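Local coordinates for piwi domain-containing protein (PDB 5THE), which forms the C-terminal lobe of a budding yeast Argonaute, which probably binds RNA and contributes to the selectivity of RNA target cleavage, at residues 185-190 and 205-210; 198-203 and 502-507; 275-278 and 283-286. All coordinates share one frame; numbering follows the deposited sequence.

Interaction 1 of 3, residues 185-190 and 205-210; sequences TYILYV and YITDLK
Y189 and T207 point at each other from opposite directions, the tyrosine from strand 185-191 and the threonine from helix 197-210. The Y189 hydroxyl donates to the threonine oxygen in a short bond, OH to T207 OG1 2.6 Å, and OG1 lies at the edge of the ring, near its plane. The T207 methyl sits alongside, with CG2 4.0 Å from Y189 CE2. With OG1 anti to its carbonyl carbon (chi1 -46°), T207 also turns that oxygen back along the helix to donate to the carbonyl of L203, so two bonds grip it. One ring face of Y189 is covered by its own strand neighbour: I187 CG2 stands 3.6 Å above the plane, over the ring centre. Strand 185-191, helix 197-210 and strand 215-219 form a beta-alpha-beta unit within a parallel sheet, as in the Rossmann-like MID domain of Argonautes, and this contact seats the helix on the first strand of the unit. The other branch of I187 reaches T207 more loosely, CD1 to CG2 4.2 Å. N215, on the following strand, touches I187, Y189 and T207, and helix 169-179 packs on the same two strand side chains through L174 and L178. At its end the helix widens into a pi-type turn, where K210 N bonds Y205 O at 3.0 Å.

Interaction 2 of 3, residues 198-203 and 502-507; sequences AVYDRL and ATCFFK. With nucleotides of chain B.
Y200 serves two partners at once: its edge meets a cysteine sulfur, C504 SG lying 4.0 Å from Y200 CE1, while one face lies flat against the base of U1 of chain B, the planes nearly parallel. U1 C5 stands 3.5 Å above the ring plane, over its centre, and the phenol OH donates to U1 OP3 at 2.6 Å. CG anti to the backbone N (chi1 176°) sends the ring out from helix 197-210 to the nucleotide. This fits the MID-domain pocket in which Argonautes stack a tyrosine on the 5' nucleotide of a guide. The axes of segments 198-203 and 502-507 approach to 8.4 Å and cross at -100°, with D201 facing C504. D201 OD1 lies in the Y200 ring plane, at its edge, and comes 3.2 Å from C504 SG. The other carboxylate oxygen, OD2, rests on the aliphatic part of the lysine, 3.3 Å from K507 CE. K507, bent at its last two torsions, holds NZ 4.4 Å from D201 OD2, beyond a salt bridge, and makes a long, weak ion pair with E278. The buried carboxylate is probably balanced by lysine charge at a distance, while Y200 grips base and phosphate by ring face and hydrogen bond.

Interaction 3 of 3, residues 275-278 and 283-286; sequences HYPE and SIAS
S283, the first residue of 283-286, sets its hydroxyl beside the imidazole of H275: OG and H275 ND1 are 2.6 Å apart in a hydrogen bond of 161°, and OG lies in the ring plane, at the edge. The histidine holds CG anti to its carbonyl carbon (chi1 -56°), which brings the ND1 edge of the ring to the serine hydroxyl although its CB bond leaves pointing away from the strand. S283 OG also bonds a water at 2.7 Å; this water accepts from Y276 N at 2.8 Å and hovers above one face of the Y276 ring, toward its rim. A third, weak bond comes to OG from E310 N. With an alanine here instead of H275, S283 OG would probably lose its imidazole partner and, left with the water and the weak bond from E310 N, be freer to turn. The segment 275-278 lies in the connection between antiparallel strands 264-274 and 282-289, a beta hairpin of the RNase H-like PIWI domain; Y276, with positive phi (48°), helps to turn the chain there. I284 comes next and supplies the apolar part: its CD1 meets P277 CG at 3.9 Å, the two side chains crossing at a slant, with A502 and T503 of helix 490-515 close by. Beyond it the strand runs on between strands 264-274 and 300-305.

In the fold
Interactions 1 and 2 are buried and share helix 197-210, interaction 2 using its first turns, interaction 1 its last. They touch where F505 packs on D208 and L209. Interaction 3 is partly buried, at an RNase H-like hairpin, yet helix 490-515 ties it to interaction 2: A502 packs on I284, T503 on P277, and K507 pairs weakly with E278. Interactions 1 and 3 stay about 10 Å apart at their nearest atoms. Chemistry differs: a hydroxyl pair with one loose methyl contact in the Rossmann-like part, an aromatic face and charge beside the RNA, and, its nearest atom about 12 Å from the RNA, a direct histidine-serine hydrogen bond, with a water joining the serine to Y276.

Interaction 1 of 3, residues 185-190 and 205-210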
# COMPACT_ATOMS: atom_id res chain seq x y z
N THR A 185 -1.78 -20.64 12.36
CA THR A 185 -1.02 -19.91 13.36
C THR A 185 -0.45 -18.63 12.77
O THR A 185 0.20 -18.65 11.72
CB THR A 185 0.09 -20.78 13.95
OG1 THR A 185 -0.50 -21.76 14.81
CG2 THR A 185 1.04 -19.94 14.77
N TYR A 186 -0.72 -17.52 13.45
CA TYR A 186 -0.18 -16.21 13.12
C TYR A 186 0.92 -15.91 14.10
O TYR A 186 0.73 -16.05 15.32
CB TYR A 186 -1.28 -15.14 13.19
CG TYR A 186 -0.91 -13.87 12.48
CD1 TYR A 186 -0.01 -12.97 13.05
CD2 TYR A 186 -1.44 -13.57 11.22
CE1 TYR A 186 0.34 -11.80 12.40
CE2 TYR A 186 -1.09 -12.40 10.56
CZ TYR A 186 -0.20 -11.53 11.16
OH TYR A 186 0.16 -10.37 10.52
N ILE A 187 2.09 -15.50 13.60
CA ILE A 187 3.22 -15.22 14.46
C ILE A 187 3.26 -13.74 14.80
O ILE A 187 3.18 -12.89 13.91
CB ILE A 187 4.54 -15.64 13.80
CG1 ILE A 187 4.63 -17.15 13.68
CG2 ILE A 187 5.72 -15.10 14.62
CD1 ILE A 187 5.66 -17.57 12.70
N LEU A 188 3.42 -13.43 16.08
CA LEU A 188 3.66 -12.06 16.53
C LEU A 188 5.09 -11.98 17.06
O LEU A 188 5.39 -12.50 18.14
CB LEU A 188 2.65 -11.64 17.59
CG LEU A 188 2.88 -10.25 18.18
CD1 LEU A 188 2.85 -9.17 17.09
CD2 LEU A 188 1.84 -9.96 19.28
N TYR A 189 5.98 -11.37 16.29
CA TYR A 189 7.33 -11.12 16.78
C TYR A 189 7.29 -9.90 17.68
O TYR A 189 6.86 -8.82 17.26
CB TYR A 189 8.29 -10.92 15.62
CG TYR A 189 8.59 -12.16 14.82
CD1 TYR A 189 9.17 -13.27 15.43
CD2 TYR A 189 8.33 -12.22 13.45
CE1 TYR A 189 9.47 -14.41 14.71
CE2 TYR A 189 8.62 -13.37 12.72
CZ TYR A 189 9.19 -14.46 13.35
OH TYR A 189 9.49 -15.60 12.64
N VAL A 190 7.73 -10.06 18.93
CA VAL A 190 7.78 -8.97 19.90
C VAL A 190 9.25 -8.61 20.07
O VAL A 190 10.03 -9.38 20.65
CB VAL A 190 7.14 -9.37 21.24
CG1 VAL A 190 7.22 -8.23 22.25
CG2 VAL A 190 5.67 -9.78 21.02
N TYR A 205 13.02 -11.89 6.12
CA TYR A 205 13.67 -12.78 5.16
C TYR A 205 13.38 -14.23 5.47
O TYR A 205 13.04 -15.02 4.58
CB TYR A 205 15.17 -12.51 5.19
CG TYR A 205 15.98 -13.42 4.31
CD1 TYR A 205 16.07 -13.19 2.95
CD2 TYR A 205 16.69 -14.49 4.85
CE1 TYR A 205 16.84 -14.00 2.14
CE2 TYR A 205 17.46 -15.31 4.04
CZ TYR A 205 17.53 -15.06 2.68
OH TYR A 205 18.28 -15.85 1.86
N ILE A 206 13.50 -14.62 6.74
CA ILE A 206 13.21 -15.99 7.14
C ILE A 206 11.72 -16.27 7.04
O ILE A 206 11.30 -17.28 6.46
CB ILE A 206 13.74 -16.24 8.55
CG1 ILE A 206 15.27 -16.20 8.57
CG2 ILE A 206 13.22 -17.54 9.09
CD1 ILE A 206 15.84 -16.01 9.98
N THR A 207 10.91 -15.40 7.63
CA THR A 207 9.52 -15.76 7.85
C THR A 207 8.65 -15.53 6.62
O THR A 207 7.82 -16.38 6.28
CB THR A 207 8.98 -15.00 9.06
OG1 THR A 207 9.95 -15.09 10.11
CG2 THR A 207 7.68 -15.62 9.53
N ASP A 208 8.83 -14.38 5.94
CA ASP A 208 8.12 -14.18 4.67
C ASP A 208 8.73 -15.03 3.57
O ASP A 208 8.06 -15.86 2.95
CB ASP A 208 8.17 -12.71 4.22
CG ASP A 208 7.47 -11.74 5.15
OD1 ASP A 208 6.68 -12.14 6.04
OD2 ASP A 208 7.73 -10.53 4.97
N LEU A 209 10.02 -14.83 3.31
CA LEU A 209 10.59 -15.32 2.07
C LEU A 209 10.89 -16.82 2.13
O LEU A 209 10.53 -17.57 1.22
CB LEU A 209 11.83 -14.49 1.72
CG LEU A 209 12.56 -14.83 0.42
CD1 LEU A 209 13.20 -13.59 -0.11
CD2 LEU A 209 13.62 -15.91 0.67
N LYS A 210 11.55 -17.28 3.20
CA LYS A 210 11.87 -18.70 3.30
C LYS A 210 10.63 -19.54 3.59
O LYS A 210 10.35 -20.51 2.88
CB LYS A 210 12.95 -18.93 4.36
CG LYS A 210 14.35 -18.47 3.93
CD LYS A 210 14.59 -18.80 2.46
CE LYS A 210 15.99 -19.34 2.19
NZ LYS A 210 17.03 -18.34 2.52

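Interaction 2 of 3, residues 198-203 and 502-507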
# COMPACT_ATOMS: atom_id res chain seq x y z
N ALA A 198 18.70 -4.78 10.96
CA ALA A 198 19.35 -6.06 10.66
C ALA A 198 18.53 -7.21 11.22
O ALA A 198 18.41 -8.26 10.57
CB ALA A 198 20.76 -6.09 11.24
N VAL A 199 17.96 -7.04 12.41
CA VAL A 199 17.13 -8.08 12.99
C VAL A 199 15.79 -8.15 12.26
O VAL A 199 15.32 -9.24 11.91
CB VAL A 199 16.94 -7.85 14.50
CG1 VAL A 199 15.74 -8.60 14.98
CG2 VAL A 199 18.18 -8.33 15.27
N TYR A 200 15.16 -6.99 12.01
CA TYR A 200 13.87 -6.98 11.32
C TYR A 200 13.98 -7.56 9.91
O TYR A 200 13.13 -8.36 9.49
CB TYR A 200 13.32 -5.56 11.27
CG TYR A 200 12.03 -5.41 10.50
CD1 TYR A 200 12.04 -5.11 9.14
CD2 TYR A 200 10.80 -5.53 11.14
CE1 TYR A 200 10.85 -4.95 8.44
CE2 TYR A 200 9.62 -5.37 10.45
CZ TYR A 200 9.64 -5.08 9.11
OH TYR A 200 8.44 -4.93 8.43
N ASP A 201 15.01 -7.15 9.16
CA ASP A 201 15.20 -7.65 7.80
C ASP A 201 15.31 -9.16 7.78
O ASP A 201 14.68 -9.83 6.96
CB ASP A 201 16.46 -7.04 7.17
CG ASP A 201 16.31 -5.56 6.86
OD1 ASP A 201 15.19 -5.03 6.98
OD2 ASP A 201 17.32 -4.94 6.47
N ARG A 202 16.12 -9.70 8.69
CA ARG A 202 16.32 -11.14 8.75
C ARG A 202 15.05 -11.86 9.18
O ARG A 202 14.75 -12.94 8.67
CB ARG A 202 17.48 -11.45 9.69
CG ARG A 202 17.95 -12.88 9.60
CD ARG A 202 18.75 -13.09 8.34
NE ARG A 202 19.24 -14.45 8.22
CZ ARG A 202 19.98 -14.89 7.21
NH1 ARG A 202 20.35 -14.06 6.23
NH2 ARG A 202 20.37 -16.15 7.17
N LEU A 203 14.31 -11.29 10.13
CA LEU A 203 13.03 -11.90 10.52
C LEU A 203 12.09 -12.02 9.34
O LEU A 203 11.45 -13.07 9.16
CB LEU A 203 12.37 -11.08 11.62
CG LEU A 203 12.88 -11.30 13.04
CD1 LEU A 203 12.16 -10.37 13.98
CD2 LEU A 203 12.68 -12.76 13.46
N ALA A 502 10.89 -5.89 -0.33
CA ALA A 502 11.83 -6.59 -1.20
C ALA A 502 13.27 -6.15 -0.92
O ALA A 502 14.19 -6.97 -1.02
CB ALA A 502 11.46 -6.34 -2.66
N THR A 503 13.46 -4.89 -0.54
CA THR A 503 14.77 -4.40 -0.13
C THR A 503 15.25 -5.10 1.15
O THR A 503 16.41 -5.50 1.24
CB THR A 503 14.72 -2.89 0.06
OG1 THR A 503 14.31 -2.28 -1.18
CG2 THR A 503 16.07 -2.33 0.47
N CYS A 504 14.36 -5.26 2.14
CA CYS A 504 14.67 -6.09 3.30
C CYS A 504 15.24 -7.44 2.87
O CYS A 504 16.26 -7.89 3.40
CB CYS A 504 13.42 -6.33 4.15
SG CYS A 504 12.74 -4.86 4.91
N PHE A 505 14.56 -8.11 1.93
CA PHE A 505 15.02 -9.42 1.49
C PHE A 505 16.40 -9.33 0.86
O PHE A 505 17.28 -10.15 1.15
CB PHE A 505 14.03 -10.03 0.49
CG PHE A 505 12.64 -10.23 1.03
CD1 PHE A 505 12.41 -10.39 2.38
CD2 PHE A 505 11.56 -10.26 0.15
CE1 PHE A 505 11.12 -10.58 2.87
CE2 PHE A 505 10.27 -10.46 0.62
CZ PHE A 505 10.05 -10.62 1.98
N PHE A 506 16.60 -8.34 -0.02
CA PHE A 506 17.89 -8.17 -0.67
C PHE A 506 18.99 -7.96 0.36
O PHE A 506 20.05 -8.61 0.32
CB PHE A 506 17.83 -6.99 -1.64
CG PHE A 506 19.12 -6.75 -2.40
CD1 PHE A 506 20.19 -6.10 -1.80
CD2 PHE A 506 19.24 -7.15 -3.72
CE1 PHE A 506 21.36 -5.87 -2.50
CE2 PHE A 506 20.41 -6.92 -4.42
CZ PHE A 506 21.47 -6.29 -3.81
N LYS A 507 18.73 -7.07 1.33
CA LYS A 507 19.73 -6.71 2.33
C LYS A 507 20.03 -7.86 3.28
O LYS A 507 21.18 -8.03 3.71
CB LYS A 507 19.26 -5.47 3.10
CG LYS A 507 19.41 -4.17 2.33
CD LYS A 507 18.68 -3.01 3.03
CE LYS A 507 19.05 -2.89 4.49
NZ LYS A 507 20.42 -2.36 4.69
OP3 U B 1 5.93 -5.10 9.16
P U B 1 5.40 -5.44 10.49
OP1 U B 1 5.50 -6.90 10.72
OP2 U B 1 4.08 -4.81 10.66
O5' U B 1 6.37 -4.80 11.56
C5' U B 1 6.27 -3.43 11.93
C4' U B 1 6.96 -3.23 13.25
O4' U B 1 8.38 -3.52 13.10
C3' U B 1 6.86 -1.83 13.84
O3' U B 1 6.64 -1.94 15.24
C2' U B 1 8.23 -1.22 13.55
O2' U B 1 8.64 -0.22 14.46
C1' U B 1 9.14 -2.45 13.62
N1 U B 1 10.37 -2.32 12.81
C2 U B 1 11.58 -2.45 13.44
O2 U B 1 11.65 -2.71 14.63
N3 U B 1 12.70 -2.30 12.65
C4 U B 1 12.70 -2.03 11.29
O4 U B 1 13.78 -1.93 10.70
C5 U B 1 11.41 -1.88 10.70
C6 U B 1 10.32 -2.02 11.47

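Interaction 3 of 3, residues 275-278 and 283-286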
# COMPACT_ATOMS: atom_id res chain seq x y z
N HIS A 275 16.04 2.28 -5.42
CA HIS A 275 17.39 2.19 -5.95
C HIS A 275 18.37 1.90 -4.83
O HIS A 275 18.14 2.24 -3.67
CB HIS A 275 17.77 3.47 -6.66
CG HIS A 275 16.82 3.83 -7.75
ND1 HIS A 275 16.73 3.11 -8.92
CD2 HIS A 275 15.91 4.83 -7.85
CE1 HIS A 275 15.80 3.65 -9.69
NE2 HIS A 275 15.29 4.69 -9.07
N TYR A 276 19.47 1.26 -5.22
CA TYR A 276 20.61 0.99 -4.35
C TYR A 276 20.19 0.40 -3.00
O TYR A 276 20.36 1.03 -1.96
CB TYR A 276 21.44 2.26 -4.16
CG TYR A 276 21.86 2.84 -5.49
CD1 TYR A 276 22.73 2.15 -6.33
CD2 TYR A 276 21.37 4.07 -5.93
CE1 TYR A 276 23.12 2.66 -7.56
CE2 TYR A 276 21.75 4.60 -7.16
CZ TYR A 276 22.63 3.89 -7.97
OH TYR A 276 23.01 4.39 -9.19
N PRO A 277 19.61 -0.81 -2.99
CA PRO A 277 19.32 -1.45 -1.71
C PRO A 277 20.57 -1.69 -0.89
O PRO A 277 20.52 -1.68 0.35
CB PRO A 277 18.63 -2.77 -2.12
CG PRO A 277 19.11 -3.03 -3.52
CD PRO A 277 19.27 -1.67 -4.14
N GLU A 278 21.69 -1.91 -1.56
CA GLU A 278 23.03 -1.74 -1.03
C GLU A 278 23.80 -0.90 -2.04
O GLU A 278 23.29 -0.58 -3.12
CB GLU A 278 23.71 -3.09 -0.78
CG GLU A 278 23.02 -3.97 0.24
CD GLU A 278 23.20 -3.47 1.65
OE1 GLU A 278 23.97 -2.50 1.83
OE2 GLU A 278 22.60 -4.05 2.57
N SER A 283 18.54 -1.89 -9.01
CA SER A 283 17.30 -1.40 -8.43
C SER A 283 16.28 -2.54 -8.29
O SER A 283 16.42 -3.63 -8.85
CB SER A 283 16.76 -0.26 -9.29
OG SER A 283 17.72 0.77 -9.34
N ILE A 284 15.23 -2.26 -7.52
CA ILE A 284 14.16 -3.21 -7.24
C ILE A 284 12.85 -2.58 -7.68
O ILE A 284 12.57 -1.43 -7.33
CB ILE A 284 14.11 -3.59 -5.74
CG1 ILE A 284 15.42 -4.23 -5.32
CG2 ILE A 284 12.92 -4.53 -5.45
CD1 ILE A 284 15.52 -4.60 -3.86
N ALA A 285 12.05 -3.33 -8.44
CA ALA A 285 10.74 -2.90 -8.89
C ALA A 285 9.68 -3.81 -8.29
O ALA A 285 9.93 -4.99 -8.04
CB ALA A 285 10.62 -2.91 -10.42
N SER A 286 8.49 -3.26 -8.06
CA SER A 286 7.36 -4.01 -7.56
C SER A 286 6.13 -3.67 -8.38
O SER A 286 6.05 -2.61 -9.00
CB SER A 286 7.11 -3.74 -6.07
OG SER A 286 6.67 -2.41 -5.90
O HOH W 1 19.95 0.78 -7.90